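Local structure of amine Dehydrogenase (Pseudomonas putida, 1JMX) at residues A[363-368]-A[473-478]; A[395-400]-A[410-415]; A[464-469]-A[479-484]; A[292-297]-A[357-362]. The protein probably transfers electrons through two covalently bound c-type hemes, as the heme-bearing alpha subunit of a quinohemoprotein amine dehydrogenase. One frame throughout, in Å; residues are numbered along the deposited sequence.

Contact 1 of 4, residues A[363-368]-A[473-478]; sequences DKVEEV and GGQTGE. With NI (nickel (II) ion), chain D.
Apolar contact is carried by Val368, whose CG2 meets Gln475 CB at 3.7 Å, the two side chains crossing at about a right angle. With CG1 anti to the backbone N (chi1 -178°), CG2 is left to face Gln475 while CG1 lies over the CA of Gly477. A side chain on Gly477 would run into that methyl. The amide end of Gln475 reaches back along the other segment, bent at chi2 (87°), and places NE2 2.9 Å from Val365 O and 3.8 Å from Val365 CB. Cut back to an alanine, Gln475 would keep CB against Val368 but would probably leave Val365 O without its close amide neighbour and a gap beside Val365 CB. The pairing marks where the parallel strands 367-378 and 476-484 begin to run together in the domain IV sheet; Glu366 and Glu367, both facing Trp398 on the neighbouring strand, form a classic beta bulge. A water links the backbones: it donates to Val368 O at 3.3 Å and accepts from Glu478 N at 3.1 Å. The nickel ion is bound by Glu367 OE1 at 1.9 Å and by two waters, while Glu367 OE2 forms a salt bridge with Lys369.

Contact 2 of 4, residues A[395-400]-A[410-415]; sequences AEAWGK and GYLPAS
Two backbone bonds join segments 395-400 and 410-415 as antiparallel neighbours: Ala397 N donates to Gly410 O at 2.8 Å (N-H...O angle 162°) and Leu412 N to Ala395 O at 3.0 Å. Between them Glu396 and Tyr411 form a non-hydrogen-bonded pair with their side chains on the same face. There Glu396 CB sits at the edge of the Tyr411 ring, near its plane, 3.9 Å from CE2. CG of Glu396 is anti to its own N (chi1 177°), and the extended chain carries the carboxylate outward to several partners. OE1 accepts from Trp398 NE1 at 2.8 Å; the oxygen lies in the indole plane, whereas the donor stands 64° out of the carboxylate plane. OE2 takes a bond from a water that also meets Tyr411 OH, and forms a salt bridge with Arg408. Were Glu396 shortened to an alanine, Trp398 NE1 would probably lose its acceptor, Arg408 its carboxylate partner and Tyr411 OH its water link to this strand. On the face to which Ala397 points, its CB packs against Leu412 CD1 at 3.5 Å. Separately, Ala395 CB meets Ala414 CB at 4.1 Å, and a second water bridges Ala395 N and Leu412 O. The antiparallel pairing of consecutive strands 391-400 and 406-420 is that of a beta hairpin, here in domain IV, whose sequence family belongs to the E-set clan.

Contact 3 of 4, residues A[464-469]-A[479-484]; sequences LKVIAT and GHMIVT
Leu464 O is approached by two groups of the opposite strand: Met481 N donates to it at 2.9 Å with an N-H...O angle of 169°, and His480 CD2 lies 3.2 Å away, with the oxygen at the ring edge and in the imidazole plane. The amide comes in tilted 31° from the carbonyl plane. Leu464 N returns a bond to Met481 O, completing one antiparallel hydrogen-bonded pair. Val466 and Gly479 make the next, and its Gly479 N to Val466 O bond is the shortest of the four at 2.7 Å; Val466 N returns a bond to Gly479 O. Lys465 and His480 form the non-hydrogen-bonded pair between these two, with Lys465 CA 3.5 Å from Gly479 O in a CA-H...O contact.

The face bearing Leu464, Val466 and Met481 is apolar. Leu464 and Met481 lie side by side and point the same way, CD1 of the leucine meeting CE of the methionine at 3.6 Å. That methyl is brought round by the bend at chi3 of Met481 (61°) after an otherwise extended chain. Val466 CG2 touches Met481 CB at 3.7 Å, and Phe443 adds to the packing on Leu464 and Met481. On the other face the His480 ring is stacked with Phe421, meets Phe374 edge-to-face, and gives NE2 a hydrogen bond with Asn463 OD1.

The chemistry therefore implies that this hairpin of strands 462-470 and 476-484 is secured by reciprocal backbone bonding, with hydrophobic packing on one side and, on the other, an imidazole whose rotation is probably fixed by its stack, edge-to-face and hydrogen-bond partners.

Contact 4 of 4, residues A[292-297]-A[357-362]; sequences AFIKAG and VNLAVY
Parallel pairing of strands 285-295 and 354-362 within the mixed sheet of domain III brings segments 292-297 and 357-362 together; the short strand axes approach to 4.6 Å and differ by 22° in direction. The backbone ladder alternates sides: Ala360 N donates to Ala292 O, Ile294 N to Ala360 O at 2.8 Å, Tyr362 N to Ile294 O, and Ala296 N to Tyr362 O at 2.7 Å. On one face Tyr362 contributes more than any other residue. Lys295 crosses its ring, with CA 4.0 Å from the ring centroid and 29° off the normal, a CH-pi contact over the face, and CB 3.7 Å from CZ. The ring is put there by chi1 of 74°, which sets CG between the backbone N and the carbonyl carbon. Phe293 lies alongside Tyr362, its CD1 4.1 Å from CE2. The polar ends look beyond the pair: Tyr362 OH is hydrogen-bonded to Asp472 OD2, and Lys295 NZ to Asp363 O. On the opposite face Ile294 and Val361 run side by side, CG2 to CG2 at 3.5 Å, while CD1 of Leu359 reaches 3.5 Å from the carbonyl carbon of Ala292. Phe293 and Tyr362 also touch Ile409 and Leu412 of strand 406-420. This first-to-last strand pairing, parallel in an otherwise antiparallel sheet, fits the immunoglobulin-like beta-sandwich expected of an E-set domain.

How the contacts relate
From the N terminus, contact 4 comes first: it closes a loop of 59 residues, much of it strand, by joining strands 285-295 and 354-362 of domain III. The chain then continues into 363-368, which contact 1 joins to 473-478, closing a long loop; contact 2, a hairpin closure, is nested inside it. Contact 3, the later hairpin, crosses contact 1, since their segments alternate; both use strand 476-484. Contacts 1, 2 and 3 belong to one sheet: Glu367 O probably bonds Trp398 N, Ser415 N probably bonds Thr469 O, and the Glu366-Lys400 salt bridge adds a link. Contact 4 meets this sheet through Phe293 against Leu412 and Lys295 with Asp363, but does not touch contact 3.

Contact 1 of 4, residues A[363-368]-A[473-478]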
loop_
_atom_site.group_PDB
_atom_site.type_symbol
_atom_site.label_atom_id
_atom_site.label_comp_id
_atom_site.label_asym_id
_atom_site.label_seq_id
_atom_site.Cartn_x
_atom_site.Cartn_y
_atom_site.Cartn_z
ATOM N N ASP A 363 -38.702 -19.948 -9.217
ATOM C CA ASP A 363 -39.860 -20.086 -8.340
ATOM C C ASP A 363 -39.610 -19.525 -6.947
ATOM O O ASP A 363 -40.429 -18.763 -6.427
ATOM C CB ASP A 363 -40.362 -21.549 -8.279
ATOM C CG ASP A 363 -39.251 -22.574 -8.020
ATOM O OD1 ASP A 363 -38.049 -22.210 -7.922
ATOM O OD2 ASP A 363 -39.602 -23.773 -7.910
ATOM N N LYS A 364 -38.450 -19.850 -6.382
ATOM C CA LYS A 364 -38.078 -19.395 -5.048
ATOM C C LYS A 364 -36.570 -19.233 -4.900
ATOM O O LYS A 364 -35.789 -19.977 -5.498
ATOM C CB LYS A 364 -38.567 -20.384 -3.983
ATOM C CG LYS A 364 -38.091 -21.826 -4.185
ATOM C CD LYS A 364 -37.712 -22.494 -2.857
ATOM C CE LYS A 364 -36.369 -21.961 -2.324
ATOM N NZ LYS A 364 -36.060 -22.428 -0.934
ATOM N N VAL A 365 -36.174 -18.269 -4.076
ATOM C CA VAL A 365 -34.764 -18.013 -3.825
ATOM C C VAL A 365 -34.329 -18.877 -2.648
ATOM O O VAL A 365 -34.955 -18.880 -1.581
ATOM C CB VAL A 365 -34.480 -16.519 -3.537
ATOM C CG1 VAL A 365 -32.991 -16.309 -3.369
ATOM C CG2 VAL A 365 -34.997 -15.649 -4.671
ATOM N N GLU A 366 -33.251 -19.614 -2.872
ATOM C CA GLU A 366 -32.688 -20.540 -1.901
ATOM C C GLU A 366 -31.465 -20.004 -1.146
ATOM O O GLU A 366 -31.392 -20.072 0.082
ATOM C CB GLU A 366 -32.290 -21.791 -2.671
ATOM C CG GLU A 366 -32.144 -23.046 -1.881
ATOM C CD GLU A 366 -31.931 -24.235 -2.800
ATOM O OE1 GLU A 366 -30.899 -24.256 -3.522
ATOM O OE2 GLU A 366 -32.814 -25.128 -2.824
ATOM N N GLU A 367 -30.519 -19.455 -1.896
ATOM C CA GLU A 367 -29.271 -18.952 -1.339
ATOM C C GLU A 367 -28.960 -17.534 -1.835
ATOM O O GLU A 367 -29.283 -17.180 -2.972
ATOM C CB GLU A 367 -28.165 -19.944 -1.733
ATOM C CG GLU A 367 -26.787 -19.366 -1.972
ATOM C CD GLU A 367 -26.017 -19.104 -0.701
ATOM O OE1 GLU A 367 -26.609 -19.147 0.392
ATOM O OE2 GLU A 367 -24.801 -18.854 -0.796
ATOM N N VAL A 368 -28.352 -16.720 -0.976
ATOM C CA VAL A 368 -28.005 -15.348 -1.342
ATOM C C VAL A 368 -26.531 -15.058 -1.098
ATOM O O VAL A 368 -25.996 -15.391 -0.039
ATOM C CB VAL A 368 -28.833 -14.323 -0.552
ATOM C CG1 VAL A 368 -28.484 -12.913 -0.991
ATOM C CG2 VAL A 368 -30.303 -14.581 -0.753
ATOM N N GLY A 473 -38.913 -12.680 -0.175
ATOM C CA GLY A 473 -38.782 -13.823 0.718
ATOM C C GLY A 473 -37.940 -13.670 1.970
ATOM O O GLY A 473 -37.923 -14.568 2.819
ATOM N N GLY A 474 -37.212 -12.563 2.076
ATOM C CA GLY A 474 -36.388 -12.323 3.251
ATOM C C GLY A 474 -35.163 -13.204 3.449
ATOM O O GLY A 474 -34.679 -13.323 4.576
ATOM N N GLN A 475 -34.672 -13.827 2.377
ATOM C CA GLN A 475 -33.478 -14.680 2.458
ATOM C C GLN A 475 -32.268 -13.766 2.648
ATOM O O GLN A 475 -32.128 -12.762 1.952
ATOM C CB GLN A 475 -33.300 -15.524 1.192
ATOM C CG GLN A 475 -34.423 -16.525 0.909
ATOM C CD GLN A 475 -35.587 -15.923 0.100
ATOM O OE1 GLN A 475 -35.658 -14.698 -0.103
ATOM N NE2 GLN A 475 -36.493 -16.793 -0.384
ATOM N N THR A 476 -31.404 -14.111 3.599
ATOM C CA THR A 476 -30.232 -13.296 3.891
ATOM C C THR A 476 -28.908 -13.736 3.248
ATOM O O THR A 476 -28.693 -14.907 2.946
ATOM C CB THR A 476 -30.031 -13.164 5.413
ATOM O OG1 THR A 476 -29.809 -14.457 5.976
ATOM C CG2 THR A 476 -31.257 -12.560 6.058
ATOM N N GLY A 477 -28.030 -12.754 3.067
ATOM C CA GLY A 477 -26.715 -12.965 2.489
ATOM C C GLY A 477 -25.722 -12.153 3.300
ATOM O O GLY A 477 -26.056 -11.091 3.823
ATOM N N GLU A 478 -24.488 -12.631 3.381
ATOM C CA GLU A 478 -23.460 -11.960 4.165
ATOM C C GLU A 478 -22.159 -11.653 3.423
ATOM O O GLU A 478 -21.614 -12.498 2.712
ATOM C CB GLU A 478 -23.140 -12.806 5.386
ATOM C CG GLU A 478 -23.470 -12.137 6.681
ATOM C CD GLU A 478 -23.482 -13.102 7.848
ATOM O OE1 GLU A 478 -22.532 -13.919 7.960
ATOM O OE2 GLU A 478 -24.450 -13.042 8.650
HETATM NI NI NI D . -26.248 -18.758 2.248
HETATM O O HOH W 1 -23.573 -15.310 2.131
HETATM O O HOH W 2 -25.758 -18.177 4.194
HETATM O O HOH W 3 -28.393 -18.670 2.773
#

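Contact 2 of 4, residues A[395-400]-A[410-415]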
loop_
_atom_site.group_PDB
_atom_site.type_symbol
_atom_site.label_atom_id
_atom_site.label_comp_id
_atom_site.label_asym_id
_atom_site.label_seq_id
_atom_site.Cartn_x
_atom_site.Cartn_y
_atom_site.Cartn_z
ATOM N N ALA A 395 -26.949 -7.987 -4.052
ATOM C CA ALA A 395 -27.335 -9.278 -3.478
ATOM C C ALA A 395 -27.639 -10.254 -4.604
ATOM O O ALA A 395 -28.610 -10.087 -5.337
ATOM C CB ALA A 395 -28.541 -9.123 -2.570
ATOM N N GLU A 396 -26.760 -11.236 -4.773
ATOM C CA GLU A 396 -26.891 -12.247 -5.813
ATOM C C GLU A 396 -27.714 -13.459 -5.372
ATOM O O GLU A 396 -27.305 -14.216 -4.502
ATOM C CB GLU A 396 -25.505 -12.679 -6.263
ATOM C CG GLU A 396 -25.479 -13.777 -7.287
ATOM C CD GLU A 396 -24.089 -14.323 -7.453
ATOM O OE1 GLU A 396 -23.556 -14.875 -6.471
ATOM O OE2 GLU A 396 -23.509 -14.175 -8.544
ATOM N N ALA A 397 -28.858 -13.646 -6.023
ATOM C CA ALA A 397 -29.785 -14.733 -5.715
ATOM C C ALA A 397 -29.514 -16.035 -6.454
ATOM O O ALA A 397 -29.166 -16.031 -7.629
ATOM C CB ALA A 397 -31.211 -14.279 -5.974
ATOM N N TRP A 398 -29.702 -17.144 -5.741
ATOM C CA TRP A 398 -29.511 -18.484 -6.286
ATOM C C TRP A 398 -30.667 -19.393 -5.909
ATOM O O TRP A 398 -31.188 -19.339 -4.799
ATOM C CB TRP A 398 -28.223 -19.127 -5.766
ATOM C CG TRP A 398 -26.994 -18.459 -6.229
ATOM C CD1 TRP A 398 -26.482 -17.286 -5.768
ATOM C CD2 TRP A 398 -26.115 -18.905 -7.267
ATOM N NE1 TRP A 398 -25.341 -16.968 -6.452
ATOM C CE2 TRP A 398 -25.086 -17.944 -7.380
ATOM C CE3 TRP A 398 -26.095 -20.028 -8.114
ATOM C CZ2 TRP A 398 -24.043 -18.064 -8.305
ATOM C CZ3 TRP A 398 -25.053 -20.150 -9.040
ATOM C CH2 TRP A 398 -24.041 -19.169 -9.125
ATOM N N GLY A 399 -31.019 -20.273 -6.833
ATOM C CA GLY A 399 -32.093 -21.215 -6.596
ATOM C C GLY A 399 -31.731 -22.514 -7.272
ATOM O O GLY A 399 -30.551 -22.835 -7.441
ATOM N N LYS A 400 -32.740 -23.275 -7.656
ATOM C CA LYS A 400 -32.508 -24.535 -8.333
ATOM C C LYS A 400 -33.472 -24.653 -9.483
ATOM O O LYS A 400 -34.625 -24.228 -9.381
ATOM C CB LYS A 400 -32.687 -25.718 -7.376
ATOM C CG LYS A 400 -31.515 -25.931 -6.431
ATOM C CD LYS A 400 -31.591 -27.296 -5.790
ATOM C CE LYS A 400 -30.302 -27.633 -5.034
ATOM N NZ LYS A 400 -30.055 -26.737 -3.872
ATOM N N GLY A 410 -29.962 -13.836 -10.392
ATOM C CA GLY A 410 -29.428 -12.538 -10.762
ATOM C C GLY A 410 -29.287 -11.674 -9.531
ATOM O O GLY A 410 -29.186 -12.184 -8.421
ATOM N N TYR A 411 -29.274 -10.362 -9.721
ATOM C CA TYR A 411 -29.149 -9.432 -8.604
ATOM C C TYR A 411 -30.535 -8.948 -8.201
ATOM O O TYR A 411 -31.138 -8.140 -8.908
ATOM C CB TYR A 411 -28.278 -8.239 -8.998
ATOM C CG TYR A 411 -26.827 -8.584 -9.267
ATOM C CD1 TYR A 411 -26.149 -8.024 -10.351
ATOM C CD2 TYR A 411 -26.119 -9.430 -8.411
ATOM C CE1 TYR A 411 -24.801 -8.295 -10.575
ATOM C CE2 TYR A 411 -24.769 -9.706 -8.623
ATOM C CZ TYR A 411 -24.119 -9.135 -9.708
ATOM O OH TYR A 411 -22.792 -9.415 -9.938
ATOM N N LEU A 412 -31.033 -9.445 -7.069
ATOM C CA LEU A 412 -32.361 -9.080 -6.578
ATOM C C LEU A 412 -32.336 -7.966 -5.545
ATOM O O LEU A 412 -31.407 -7.871 -4.747
ATOM C CB LEU A 412 -33.068 -10.307 -5.992
ATOM C CG LEU A 412 -33.423 -11.450 -6.947
ATOM C CD1 LEU A 412 -34.247 -12.493 -6.221
ATOM C CD2 LEU A 412 -34.205 -10.912 -8.117
ATOM N N PRO A 413 -33.368 -7.105 -5.548
ATOM C CA PRO A 413 -33.463 -5.992 -4.598
ATOM C C PRO A 413 -33.467 -6.492 -3.156
ATOM O O PRO A 413 -34.005 -7.560 -2.852
ATOM C CB PRO A 413 -34.785 -5.326 -4.984
ATOM C CG PRO A 413 -35.585 -6.454 -5.579
ATOM C CD PRO A 413 -34.552 -7.141 -6.425
ATOM N N ALA A 414 -32.846 -5.724 -2.269
ATOM C CA ALA A 414 -32.766 -6.120 -0.876
ATOM C C ALA A 414 -32.558 -4.967 0.078
ATOM O O ALA A 414 -32.316 -3.830 -0.321
ATOM C CB ALA A 414 -31.633 -7.126 -0.701
ATOM N N SER A 415 -32.681 -5.287 1.355
ATOM C CA SER A 415 -32.464 -4.341 2.434
ATOM C C SER A 415 -31.011 -4.557 2.834
ATOM O O SER A 415 -30.512 -5.683 2.811
ATOM C CB SER A 415 -33.381 -4.669 3.615
ATOM O OG SER A 415 -32.889 -4.110 4.827
HETATM O O HOH W 4 -29.213 -6.251 -4.892
HETATM O O HOH W 5 -21.976 -12.123 -9.600
#

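Contact 3 of 4, residues A[464-469]-A[479-484]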
loop_
_atom_site.group_PDB
_atom_site.type_symbol
_atom_site.label_atom_id
_atom_site.label_comp_id
_atom_site.label_asym_id
_atom_site.label_seq_id
_atom_site.Cartn_x
_atom_site.Cartn_y
_atom_site.Cartn_z
ATOM N N LEU A 464 -16.428 -4.536 9.350
ATOM C CA LEU A 464 -17.860 -4.761 9.202
ATOM C C LEU A 464 -18.367 -5.985 8.437
ATOM O O LEU A 464 -17.713 -6.527 7.546
ATOM C CB LEU A 464 -18.500 -3.502 8.609
ATOM C CG LEU A 464 -18.276 -2.187 9.358
ATOM C CD1 LEU A 464 -18.977 -1.060 8.624
ATOM C CD2 LEU A 464 -18.790 -2.299 10.793
ATOM N N LYS A 465 -19.577 -6.387 8.799
ATOM C CA LYS A 465 -20.263 -7.511 8.186
ATOM C C LYS A 465 -21.421 -6.880 7.431
ATOM O O LYS A 465 -22.227 -6.159 8.011
ATOM C CB LYS A 465 -20.771 -8.475 9.264
ATOM C CG LYS A 465 -21.128 -9.850 8.743
ATOM C CD LYS A 465 -21.091 -10.906 9.847
ATOM C CE LYS A 465 -22.085 -10.599 10.972
ATOM N NZ LYS A 465 -22.256 -11.772 11.901
ATOM N N VAL A 466 -21.438 -7.085 6.123
ATOM C CA VAL A 466 -22.468 -6.528 5.257
ATOM C C VAL A 466 -23.621 -7.511 5.076
ATOM O O VAL A 466 -23.461 -8.546 4.433
ATOM C CB VAL A 466 -21.859 -6.157 3.888
ATOM C CG1 VAL A 466 -22.935 -5.705 2.922
ATOM C CG2 VAL A 466 -20.812 -5.062 4.072
ATOM N N ILE A 467 -24.783 -7.174 5.636
ATOM C CA ILE A 467 -25.959 -8.042 5.548
ATOM C C ILE A 467 -27.010 -7.557 4.556
ATOM O O ILE A 467 -27.499 -6.433 4.654
ATOM C CB ILE A 467 -26.680 -8.193 6.923
ATOM C CG1 ILE A 467 -25.670 -8.388 8.055
ATOM C CG2 ILE A 467 -27.670 -9.363 6.876
ATOM C CD1 ILE A 467 -24.833 -9.591 7.911
ATOM N N ALA A 468 -27.345 -8.423 3.605
ATOM C CA ALA A 468 -28.374 -8.139 2.610
ATOM C C ALA A 468 -29.536 -9.083 2.902
ATOM O O ALA A 468 -29.328 -10.263 3.184
ATOM C CB ALA A 468 -27.854 -8.396 1.208
ATOM N N THR A 469 -30.752 -8.555 2.897
ATOM C CA THR A 469 -31.923 -9.385 3.142
ATOM C C THR A 469 -32.874 -9.167 1.980
ATOM O O THR A 469 -33.346 -8.057 1.747
ATOM C CB THR A 469 -32.599 -9.063 4.492
ATOM O OG1 THR A 469 -33.029 -7.703 4.502
ATOM C CG2 THR A 469 -31.638 -9.274 5.642
ATOM N N GLY A 479 -21.640 -10.455 3.657
ATOM C CA GLY A 479 -20.402 -10.030 3.034
ATOM C C GLY A 479 -19.467 -9.478 4.095
ATOM O O GLY A 479 -19.856 -9.315 5.251
ATOM N N HIS A 480 -18.227 -9.210 3.702
ATOM C CA HIS A 480 -17.225 -8.681 4.615
ATOM C C HIS A 480 -16.605 -7.423 4.038
ATOM O O HIS A 480 -16.060 -7.435 2.937
ATOM C CB HIS A 480 -16.131 -9.722 4.869
ATOM C CG HIS A 480 -15.139 -9.322 5.921
ATOM N ND1 HIS A 480 -13.960 -10.004 6.126
ATOM C CD2 HIS A 480 -15.161 -8.328 6.839
ATOM C CE1 HIS A 480 -13.299 -9.451 7.125
ATOM N NE2 HIS A 480 -14.008 -8.432 7.574
ATOM N N MET A 481 -16.688 -6.342 4.802
ATOM C CA MET A 481 -16.124 -5.071 4.389
ATOM C C MET A 481 -15.252 -4.469 5.483
ATOM O O MET A 481 -15.591 -4.510 6.663
ATOM C CB MET A 481 -17.237 -4.082 4.026
ATOM C CG MET A 481 -16.729 -2.688 3.683
ATOM S SD MET A 481 -18.010 -1.455 3.464
ATOM C CE MET A 481 -18.779 -1.475 5.070
ATOM N N ILE A 482 -14.103 -3.943 5.081
ATOM C CA ILE A 482 -13.190 -3.281 6.006
ATOM C C ILE A 482 -13.072 -1.826 5.551
ATOM O O ILE A 482 -12.836 -1.552 4.375
ATOM C CB ILE A 482 -11.787 -3.945 6.022
ATOM C CG1 ILE A 482 -11.844 -5.292 6.739
ATOM C CG2 ILE A 482 -10.780 -3.041 6.704
ATOM C CD1 ILE A 482 -10.573 -6.068 6.645
ATOM N N VAL A 483 -13.343 -0.904 6.469
ATOM C CA VAL A 483 -13.237 0.517 6.182
ATOM C C VAL A 483 -11.899 0.936 6.761
ATOM O O VAL A 483 -11.684 0.817 7.965
ATOM C CB VAL A 483 -14.345 1.330 6.879
ATOM C CG1 VAL A 483 -14.249 2.789 6.485
ATOM C CG2 VAL A 483 -15.714 0.774 6.529
ATOM N N THR A 484 -10.972 1.334 5.893
ATOM C CA THR A 484 -9.652 1.772 6.342
ATOM C C THR A 484 -9.203 3.165 5.975
ATOM O O THR A 484 -9.987 3.995 5.519
ATOM C CB THR A 484 -8.513 0.834 5.923
ATOM O OG1 THR A 484 -8.786 0.226 4.648
ATOM C CG2 THR A 484 -8.276 -0.143 6.989
#

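Contact 4 of 4, residues A[292-297]-A[357-362]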
loop_
_atom_site.group_PDB
_atom_site.type_symbol
_atom_site.label_atom_id
_atom_site.label_comp_id
_atom_site.label_asym_id
_atom_site.label_seq_id
_atom_site.Cartn_x
_atom_site.Cartn_y
_atom_site.Cartn_z
ATOM N N ALA A 292 -32.537 -9.912 -16.242
ATOM C CA ALA A 292 -32.195 -11.232 -16.750
ATOM C C ALA A 292 -32.872 -12.337 -15.936
ATOM O O ALA A 292 -32.411 -13.477 -15.912
ATOM C CB ALA A 292 -30.687 -11.416 -16.748
ATOM N N PHE A 293 -33.962 -11.987 -15.261
ATOM C CA PHE A 293 -34.716 -12.946 -14.462
ATOM C C PHE A 293 -36.203 -12.598 -14.462
ATOM O O PHE A 293 -36.580 -11.428 -14.596
ATOM C CB PHE A 293 -34.187 -12.999 -13.020
ATOM C CG PHE A 293 -34.208 -11.669 -12.311
ATOM C CD1 PHE A 293 -35.354 -11.227 -11.656
ATOM C CD2 PHE A 293 -33.074 -10.858 -12.292
ATOM C CE1 PHE A 293 -35.371 -9.996 -10.994
ATOM C CE2 PHE A 293 -33.083 -9.631 -11.635
ATOM C CZ PHE A 293 -34.235 -9.202 -10.986
ATOM N N ILE A 294 -37.038 -13.624 -14.321
ATOM C CA ILE A 294 -38.484 -13.450 -14.286
ATOM C C ILE A 294 -39.012 -14.474 -13.290
ATOM O O ILE A 294 -38.718 -15.670 -13.395
ATOM C CB ILE A 294 -39.140 -13.643 -15.705
ATOM C CG1 ILE A 294 -40.653 -13.443 -15.647
ATOM C CG2 ILE A 294 -38.845 -15.018 -16.260
ATOM C CD1 ILE A 294 -41.078 -12.013 -15.561
ATOM N N LYS A 295 -39.707 -13.988 -12.270
ATOM C CA LYS A 295 -40.264 -14.871 -11.263
ATOM C C LYS A 295 -41.477 -15.582 -11.864
ATOM O O LYS A 295 -42.248 -14.973 -12.621
ATOM C CB LYS A 295 -40.667 -14.083 -10.017
ATOM C CG LYS A 295 -41.151 -14.961 -8.883
ATOM C CD LYS A 295 -41.595 -14.132 -7.705
ATOM C CE LYS A 295 -42.118 -15.015 -6.584
ATOM N NZ LYS A 295 -41.083 -15.972 -6.076
ATOM N N ALA A 296 -41.620 -16.867 -11.543
ATOM C CA ALA A 296 -42.727 -17.681 -12.033
ATOM C C ALA A 296 -44.035 -17.106 -11.512
ATOM O O ALA A 296 -44.157 -16.782 -10.325
ATOM C CB ALA A 296 -42.566 -19.120 -11.579
ATOM N N GLY A 297 -45.000 -16.945 -12.416
ATOM C CA GLY A 297 -46.283 -16.388 -12.034
ATOM C C GLY A 297 -46.169 -14.893 -11.820
ATOM O O GLY A 297 -46.860 -14.323 -10.969
ATOM N N VAL A 357 -28.399 -14.554 -25.275
ATOM C CA VAL A 357 -28.601 -14.279 -23.855
ATOM C C VAL A 357 -29.591 -15.220 -23.178
ATOM O O VAL A 357 -30.465 -15.793 -23.829
ATOM C CB VAL A 357 -29.067 -12.835 -23.638
ATOM C CG1 VAL A 357 -27.882 -11.894 -23.729
ATOM C CG2 VAL A 357 -30.123 -12.461 -24.674
ATOM N N ASN A 358 -29.462 -15.372 -21.866
ATOM C CA ASN A 358 -30.367 -16.245 -21.138
ATOM C C ASN A 358 -31.244 -15.495 -20.147
ATOM O O ASN A 358 -30.896 -14.403 -19.693
ATOM C CB ASN A 358 -29.592 -17.364 -20.445
ATOM C CG ASN A 358 -28.894 -18.288 -21.433
ATOM O OD1 ASN A 358 -29.380 -18.516 -22.545
ATOM N ND2 ASN A 358 -27.743 -18.818 -21.033
ATOM N N LEU A 359 -32.416 -16.068 -19.871
ATOM C CA LEU A 359 -33.389 -15.496 -18.937
ATOM C C LEU A 359 -33.677 -16.541 -17.865
ATOM O O LEU A 359 -34.114 -17.651 -18.171
ATOM C CB LEU A 359 -34.690 -15.146 -19.672
ATOM C CG LEU A 359 -35.782 -14.359 -18.945
ATOM C CD1 LEU A 359 -35.236 -13.048 -18.441
ATOM C CD2 LEU A 359 -36.935 -14.094 -19.901
ATOM N N ALA A 360 -33.402 -16.200 -16.612
ATOM C CA ALA A 360 -33.639 -17.130 -15.517
ATOM C C ALA A 360 -35.071 -17.032 -15.037
ATOM O O ALA A 360 -35.532 -15.960 -14.658
ATOM C CB ALA A 360 -32.692 -16.846 -14.363
ATOM N N VAL A 361 -35.796 -18.137 -15.145
ATOM C CA VAL A 361 -37.171 -18.194 -14.673
ATOM C C VAL A 361 -37.009 -18.909 -13.351
ATOM O O VAL A 361 -36.367 -19.950 -13.300
ATOM C CB VAL A 361 -38.065 -19.040 -15.596
ATOM C CG1 VAL A 361 -39.468 -19.169 -14.999
ATOM C CG2 VAL A 361 -38.136 -18.401 -16.953
ATOM N N TYR A 362 -37.539 -18.346 -12.274
ATOM C CA TYR A 362 -37.379 -19.000 -10.987
ATOM C C TYR A 362 -38.656 -19.025 -10.176
ATOM O O TYR A 362 -39.560 -18.219 -10.396
ATOM C CB TYR A 362 -36.261 -18.326 -10.180
ATOM C CG TYR A 362 -36.631 -16.974 -9.606
ATOM C CD1 TYR A 362 -36.972 -16.844 -8.258
ATOM C CD2 TYR A 362 -36.636 -15.827 -10.403
ATOM C CE1 TYR A 362 -37.308 -15.608 -7.714
ATOM C CE2 TYR A 362 -36.970 -14.579 -9.867
ATOM C CZ TYR A 362 -37.304 -14.484 -8.521
ATOM O OH TYR A 362 -37.629 -13.271 -7.974
#